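Local coordinates for metallopeptidase containing co-catalytic metalloactive site (Shewanella denitrificans OS217, PDB 3B2Y), which is probably a zinc-dependent hydrolase of the peptidase M14 family, likely a metallocarboxypeptidase, with nickel bound at its metal site in this crystal, at residues L87-L90 and R91-P95; F253-R256 and V257-N260; M264-F267 and I268-C271. All blocks are in the same frame, centred on the assembly; numbering follows the deposited sequence.

Contact 1: residues L87-L90 and R91-P95; sequences LHFL and RGLQP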
loop_
_atom_site.group_PDB
_atom_site.type_symbol
_atom_site.label_atom_id
_atom_site.label_comp_id
_atom_site.label_asym_id
_atom_site.label_seq_id
_atom_site.Cartn_x
_atom_site.Cartn_y
_atom_site.Cartn_z
ATOM N N LEU A 87 2.605 -1.358 9.768
ATOM C CA LEU A 87 2.940 -1.855 11.084
ATOM C C LEU A 87 2.526 -0.889 12.198
ATOM O O LEU A 87 2.039 -1.323 13.262
ATOM C CB LEU A 87 4.423 -2.199 11.140
ATOM C CG LEU A 87 4.986 -2.955 12.312
ATOM C CD1 LEU A 87 4.136 -4.184 12.646
ATOM C CD2 LEU A 87 6.397 -3.352 11.898
ATOM N N HIS A 88 2.691 0.416 11.959
ATOM C CA HIS A 88 2.280 1.462 12.890
ATOM C C HIS A 88 0.750 1.438 13.053
ATOM O O HIS A 88 0.220 1.436 14.162
ATOM C CB HIS A 88 2.762 2.838 12.351
ATOM C CG HIS A 88 2.504 3.989 13.271
ATOM N ND1 HIS A 88 1.394 4.804 13.138
ATOM C CD2 HIS A 88 3.189 4.458 14.339
ATOM C CE1 HIS A 88 1.417 5.729 14.083
ATOM N NE2 HIS A 88 2.492 5.540 14.826
ATOM N N PHE A 89 0.079 1.265 11.920
ATOM C CA PHE A 89 -1.372 1.181 11.840
ATOM C C PHE A 89 -1.874 -0.017 12.643
ATOM O O PHE A 89 -2.727 0.136 13.479
ATOM C CB PHE A 89 -1.768 1.115 10.381
ATOM C CG PHE A 89 -3.202 0.898 10.148
ATOM C CD1 PHE A 89 -4.105 1.870 10.487
ATOM C CD2 PHE A 89 -3.644 -0.278 9.566
ATOM C CE1 PHE A 89 -5.450 1.666 10.275
ATOM C CE2 PHE A 89 -4.993 -0.475 9.332
ATOM C CZ PHE A 89 -5.880 0.494 9.686
ATOM N N LEU A 90 -1.278 -1.168 12.421
ATOM C CA LEU A 90 -1.587 -2.426 13.142
ATOM C C LEU A 90 -1.363 -2.319 14.640
ATOM O O LEU A 90 -2.166 -2.806 15.456
ATOM C CB LEU A 90 -0.729 -3.562 12.614
ATOM C CG LEU A 90 -1.080 -3.964 11.193
ATOM C CD1 LEU A 90 -0.263 -5.156 10.795
ATOM C CD2 LEU A 90 -2.571 -4.216 11.006
ATOM N N ARG A 91 -0.295 -1.637 15.020
ATOM C CA ARG A 91 -0.055 -1.416 16.449
ATOM C C ARG A 91 -1.214 -0.681 17.115
ATOM O O ARG A 91 -1.463 -0.908 18.296
ATOM C CB ARG A 91 1.286 -0.700 16.700
ATOM C CG ARG A 91 2.490 -1.556 16.399
ATOM C CD ARG A 91 3.698 -1.170 17.206
ATOM N NE ARG A 91 4.824 -2.019 16.829
ATOM C CZ ARG A 91 6.113 -1.737 17.033
ATOM N NH1 ARG A 91 6.495 -0.594 17.604
ATOM N NH2 ARG A 91 7.033 -2.605 16.627
ATOM N N GLY A 92 -1.930 0.172 16.379
ATOM C CA GLY A 92 -3.020 0.988 16.929
ATOM C C GLY A 92 -4.382 0.299 17.012
ATOM O O GLY A 92 -5.253 0.749 17.737
ATOM N N LEU A 93 -4.529 -0.830 16.333
ATOM C CA LEU A 93 -5.808 -1.533 16.163
ATOM C C LEU A 93 -6.077 -2.506 17.308
ATOM O O LEU A 93 -5.156 -3.057 17.851
ATOM C CB LEU A 93 -5.716 -2.392 14.899
ATOM C CG LEU A 93 -5.623 -1.670 13.563
ATOM C CD1 LEU A 93 -5.756 -2.654 12.403
ATOM C CD2 LEU A 93 -6.670 -0.574 13.490
ATOM N N GLN A 94 -7.350 -2.788 17.554
ATOM C CA GLN A 94 -7.777 -3.893 18.389
ATOM C C GLN A 94 -8.576 -4.894 17.556
ATOM O O GLN A 94 -9.140 -4.550 16.505
ATOM C CB GLN A 94 -8.629 -3.354 19.565
ATOM C CG GLN A 94 -7.826 -2.576 20.668
ATOM C CD GLN A 94 -6.704 -3.423 21.300
ATOM O OE1 GLN A 94 -6.891 -4.597 21.604
ATOM N NE2 GLN A 94 -5.541 -2.812 21.505
ATOM N N PRO A 95 -8.681 -6.133 18.022
ATOM C CA PRO A 95 -9.499 -7.082 17.285
ATOM C C PRO A 95 -10.944 -6.678 16.984
ATOM O O PRO A 95 -11.493 -7.171 16.000
ATOM C CB PRO A 95 -9.474 -8.314 18.178
ATOM C CG PRO A 95 -8.202 -8.218 18.912
ATOM C CD PRO A 95 -8.066 -6.763 19.204
#
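Leucine L93 folds back against F89 and L90 in a local contact at the C-terminal end of helix 81-92, where the chain turns out into a loop. Both methyls of L93 are used. CD2 lies 4.0 Å above the plane of the F89 ring, displaced toward its rim, while CD1 sits 3.8 Å from F89 CE2 and equally 3.8 Å from CD2 of L90. F89 CB points away from 91-95, but a chi1 of 174° puts CG opposite the backbone N, and the ring swings back until CE2 and CZ reach the L93 methyls. This helix is the crossover of a beta-alpha-beta unit between parallel strands 68-73 and 102-106. The backbone bonding shifts to partners three residues back as the helix ends: R91 N still reaches L87 O, but G92 N bonds to F89 O at 3.0 Å, with a weaker bond to H88 O, and L93 N bonds to L90 O at 3.2 Å. The aliphatic CG of R91 passes 3.2 Å from L87 O, and its extended chain runs on to Q31 of helix 25-39 and F18. The H88 imidazole turns elsewhere, its ND1 hydrogen-bonded to S261 of helix 253-271.

Contact 2: residues F253-R256 and V257-N260; sequences FDRR and VQAN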
loop_
_atom_site.group_PDB
_atom_site.type_symbol
_atom_site.label_atom_id
_atom_site.label_comp_id
_atom_site.label_asym_id
_atom_site.label_seq_id
_atom_site.Cartn_x
_atom_site.Cartn_y
_atom_site.Cartn_z
ATOM N N PHE A 253 11.148 10.475 7.753
ATOM C CA PHE A 253 10.682 9.117 7.627
ATOM C C PHE A 253 9.568 8.830 8.598
ATOM O O PHE A 253 8.552 8.299 8.224
ATOM C CB PHE A 253 11.835 8.115 7.839
ATOM C CG PHE A 253 11.441 6.694 7.576
ATOM C CD1 PHE A 253 11.222 6.250 6.284
ATOM C CD2 PHE A 253 11.191 5.823 8.627
ATOM C CE1 PHE A 253 10.833 4.954 6.036
ATOM C CE2 PHE A 253 10.793 4.511 8.383
ATOM C CZ PHE A 253 10.601 4.082 7.103
ATOM N N ASP A 254 9.764 9.190 9.855
ATOM C CA ASP A 254 8.747 8.873 10.860
ATOM C C ASP A 254 7.431 9.639 10.633
ATOM O O ASP A 254 6.347 9.109 10.877
ATOM C CB ASP A 254 9.324 9.023 12.269
ATOM C CG ASP A 254 10.236 7.822 12.668
ATOM O OD1 ASP A 254 10.074 6.699 12.099
ATOM O OD2 ASP A 254 11.120 8.007 13.547
ATOM N N ARG A 255 7.519 10.843 10.097
ATOM C CA ARG A 255 6.320 11.538 9.654
ATOM C C ARG A 255 5.637 10.821 8.477
ATOM O O ARG A 255 4.411 10.880 8.318
ATOM C CB ARG A 255 6.676 12.963 9.230
ATOM C CG ARG A 255 5.530 13.928 9.250
ATOM C CD ARG A 255 6.007 15.381 9.345
ATOM N NE ARG A 255 4.861 16.285 9.313
ATOM C CZ ARG A 255 4.061 16.524 10.348
ATOM N NH1 ARG A 255 4.263 15.939 11.524
ATOM N NH2 ARG A 255 3.037 17.353 10.204
ATOM N N ARG A 256 6.421 10.190 7.611
ATOM C CA ARG A 256 5.829 9.462 6.485
ATOM C C ARG A 256 5.131 8.226 6.969
ATOM O O ARG A 256 4.062 7.933 6.485
ATOM C CB ARG A 256 6.885 9.071 5.438
ATOM C CG ARG A 256 7.273 10.256 4.498
ATOM C CD ARG A 256 8.764 10.290 4.235
ATOM N NE ARG A 256 9.223 9.036 3.670
ATOM C CZ ARG A 256 10.502 8.674 3.595
ATOM N NH1 ARG A 256 11.447 9.497 3.998
ATOM N NH2 ARG A 256 10.842 7.479 3.170
ATOM N N VAL A 257 5.694 7.612 7.996
ATOM C CA VAL A 257 5.113 6.434 8.639
ATOM C C VAL A 257 3.790 6.822 9.235
ATOM O O VAL A 257 2.783 6.148 8.985
ATOM C CB VAL A 257 6.073 5.856 9.704
ATOM C CG1 VAL A 257 5.369 4.797 10.536
ATOM C CG2 VAL A 257 7.352 5.269 9.011
ATOM N N GLN A 258 3.777 7.962 9.927
ATOM C CA GLN A 258 2.561 8.498 10.522
ATOM C C GLN A 258 1.484 8.836 9.498
ATOM O O GLN A 258 0.322 8.511 9.712
ATOM C CB GLN A 258 2.876 9.711 11.420
ATOM C CG GLN A 258 3.595 9.288 12.691
ATOM C CD GLN A 258 4.255 10.468 13.419
ATOM O OE1 GLN A 258 4.624 11.485 12.810
ATOM N NE2 GLN A 258 4.381 10.339 14.729
ATOM N N ALA A 259 1.864 9.485 8.403
ATOM C CA ALA A 259 0.956 9.859 7.350
ATOM C C ALA A 259 0.315 8.633 6.659
ATOM O O ALA A 259 -0.894 8.638 6.401
ATOM C CB ALA A 259 1.649 10.768 6.316
ATOM N N ASN A 260 1.128 7.643 6.331
ATOM C CA ASN A 260 0.647 6.335 5.796
ATOM C C ASN A 260 -0.379 5.664 6.715
ATOM O O ASN A 260 -1.472 5.274 6.270
ATOM C CB ASN A 260 1.823 5.407 5.552
ATOM C CG ASN A 260 2.466 5.639 4.183
ATOM O OD1 ASN A 260 1.988 5.128 3.173
ATOM N ND2 ASN A 260 3.534 6.405 4.146
#
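A chi1 of -174° swings the F253 ring to the side opposite its own amide nitrogen and beside the next helical turn, and V257, whose CG2 stands anti to the carbonyl carbon, presents that methyl to the ring face. The result is a CH-pi contact: V257 CG2 lies 4.0 Å from the centroid of the F253 ring and 29° off its normal, closest to CE2 at 3.6 Å. The chain of R256 bends at chi2 and chi3, bringing NH1 to the edge of the same ring, in its plane; F253 CD1 in turn lies over one face of the guanidinium. Beyond this contact, NE makes a salt bridge to E171 and NH1 bonds to E251 O, so two polar partners hold the guanidinium. One turn on, two N260 donors approach R256 O from opposite faces of its carbonyl plane: the backbone N at 3.0 Å and the side-chain ND2 at 2.8 Å. ND2 also bonds to T247 OG1, joining this turn to strand 242-248. The N260 side chain comes within about 8 Å of that of E246, the predicted proton donor/acceptor, and about 10 Å of the bound nickel. These are the first turns of helix 253-271 in an M14-type peptidase fold.

Contact 3: residues M264-F267 and I268-C271; sequences MGQF and IAHC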
loop_
_atom_site.group_PDB
_atom_site.type_symbol
_atom_site.label_atom_id
_atom_site.label_comp_id
_atom_site.label_asym_id
_atom_site.label_seq_id
_atom_site.Cartn_x
_atom_site.Cartn_y
_atom_site.Cartn_z
HETATM N N MSE A 264 -4.463 5.108 5.996
HETATM C CA MSE A 264 -5.073 3.821 6.233
HETATM C C MSE A 264 -6.263 3.938 7.187
HETATM O O MSE A 264 -7.281 3.284 7.006
HETATM C CB MSE A 264 -4.023 2.838 6.768
HETATM C CG MSE A 264 -3.048 2.392 5.772
HETATM SE SE MSE A 264 -1.635 1.315 6.601
HETATM C CE MSE A 264 -0.219 1.538 5.257
ATOM N N GLY A 265 -6.135 4.780 8.210
ATOM C CA GLY A 265 -7.196 4.999 9.162
ATOM C C GLY A 265 -8.376 5.679 8.519
ATOM O O GLY A 265 -9.514 5.335 8.800
ATOM N N GLN A 266 -8.094 6.643 7.642
ATOM C CA GLN A 266 -9.168 7.348 6.888
ATOM C C GLN A 266 -9.860 6.415 5.886
ATOM O O GLN A 266 -11.100 6.519 5.636
ATOM C CB GLN A 266 -8.568 8.573 6.188
ATOM C CG GLN A 266 -9.564 9.378 5.322
ATOM C CD GLN A 266 -10.781 9.760 6.055
ATOM O OE1 GLN A 266 -10.709 10.110 7.222
ATOM N NE2 GLN A 266 -11.933 9.699 5.390
ATOM N N PHE A 267 -9.093 5.508 5.284
ATOM C CA PHE A 267 -9.663 4.578 4.272
ATOM C C PHE A 267 -10.729 3.708 4.967
ATOM O O PHE A 267 -11.852 3.540 4.499
ATOM C CB PHE A 267 -8.495 3.758 3.689
ATOM C CG PHE A 267 -8.893 2.561 2.878
ATOM C CD1 PHE A 267 -9.479 2.695 1.624
ATOM C CD2 PHE A 267 -8.644 1.291 3.327
ATOM C CE1 PHE A 267 -9.807 1.546 0.855
ATOM C CE2 PHE A 267 -8.973 0.182 2.559
ATOM C CZ PHE A 267 -9.580 0.323 1.349
ATOM N N ILE A 268 -10.350 3.191 6.116
ATOM C CA ILE A 268 -11.218 2.382 6.977
ATOM C C ILE A 268 -12.394 3.176 7.526
ATOM O O ILE A 268 -13.503 2.690 7.490
ATOM C CB ILE A 268 -10.441 1.744 8.136
ATOM C CG1 ILE A 268 -9.514 0.618 7.642
ATOM C CG2 ILE A 268 -11.418 1.149 9.206
ATOM C CD1 ILE A 268 -9.211 -0.366 8.758
ATOM N N ALA A 269 -12.166 4.416 7.971
ATOM C CA ALA A 269 -13.267 5.273 8.390
ATOM C C ALA A 269 -14.332 5.517 7.290
ATOM O O ALA A 269 -15.529 5.643 7.588
ATOM C CB ALA A 269 -12.759 6.617 8.912
ATOM N N HIS A 270 -13.900 5.627 6.038
ATOM C CA HIS A 270 -14.816 5.927 4.923
ATOM C C HIS A 270 -15.532 4.691 4.494
ATOM O O HIS A 270 -16.736 4.708 4.308
ATOM C CB HIS A 270 -14.079 6.515 3.713
ATOM C CG HIS A 270 -15.017 6.981 2.653
ATOM N ND1 HIS A 270 -15.474 6.166 1.646
ATOM C CD2 HIS A 270 -15.647 8.157 2.502
ATOM C CE1 HIS A 270 -16.337 6.831 0.906
ATOM N NE2 HIS A 270 -16.440 8.050 1.389
ATOM N N CYS A 271 -14.770 3.589 4.431
ATOM C CA CYS A 271 -15.223 2.337 3.818
ATOM C C CYS A 271 -15.829 1.344 4.785
ATOM O O CYS A 271 -16.582 0.464 4.371
ATOM C CB CYS A 271 -14.071 1.674 3.079
ATOM S SG CYS A 271 -13.520 2.634 1.644
#
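A cysteine sulfur set obliquely to an aromatic ring distinguishes this last part of helix 253-271: in this sulfur-aromatic contact C271 SG stands 4.5 Å from the centroid of the F267 ring, 35° off the ring normal. The i to i+4 pair closes the long C-terminal helix that packs along the mixed beta sheet of the M14-type fold. A chi1 of 167° sets the F267 ring where CD1 and CE1 come nearest to SG; the ring also meets L69 and I71 of strand 68-73, while C271 touches L69 and F192 of helix 191-201. The helical bonds beneath are regular until the end. A269 N reaches G265 O at 2.9 Å, and I268 N makes a nearly straight bond to M264 O at 3.2 Å. H270 N divides itself between Q266 O and a weak, longer bond to F267 O. On the flank facing helix 191-201, Q266 bends at chi2, bringing NE2 to 4.2 Å from H270 CB, the amide turned 56° to the imidazole plane. M264, a selenomethionine, sends its end away from I268-C271 toward M86 and F89 of helix 81-92. F267 O, finally, takes the backbone N of C271 at 2.9 Å, and the same cysteine brings SG to 3.4 Å from that oxygen.

Contacts 2 and 3 occupy opposite ends of helix 253-271, and contact 1 ends helix 81-92, which packs against it. H88 CB meets V257 CG1 at 3.7 Å, linking contacts 1 and 2; F89 CZ lies 3.6 Å from I268 CD1, linking contacts 1 and 3. By contrast, contacts 2 and 3 are joined through the helix itself, with three residues between them in the sequence and their centres about 16 Å apart. Contact 2 is the buried one and the most polar, its arginine and asparagine tied to neighbouring strands. The other two are partly buried and lie away from the annotated sites: leucines and a phenylalanine finish contact 1, a sulfur and a ring contact 3.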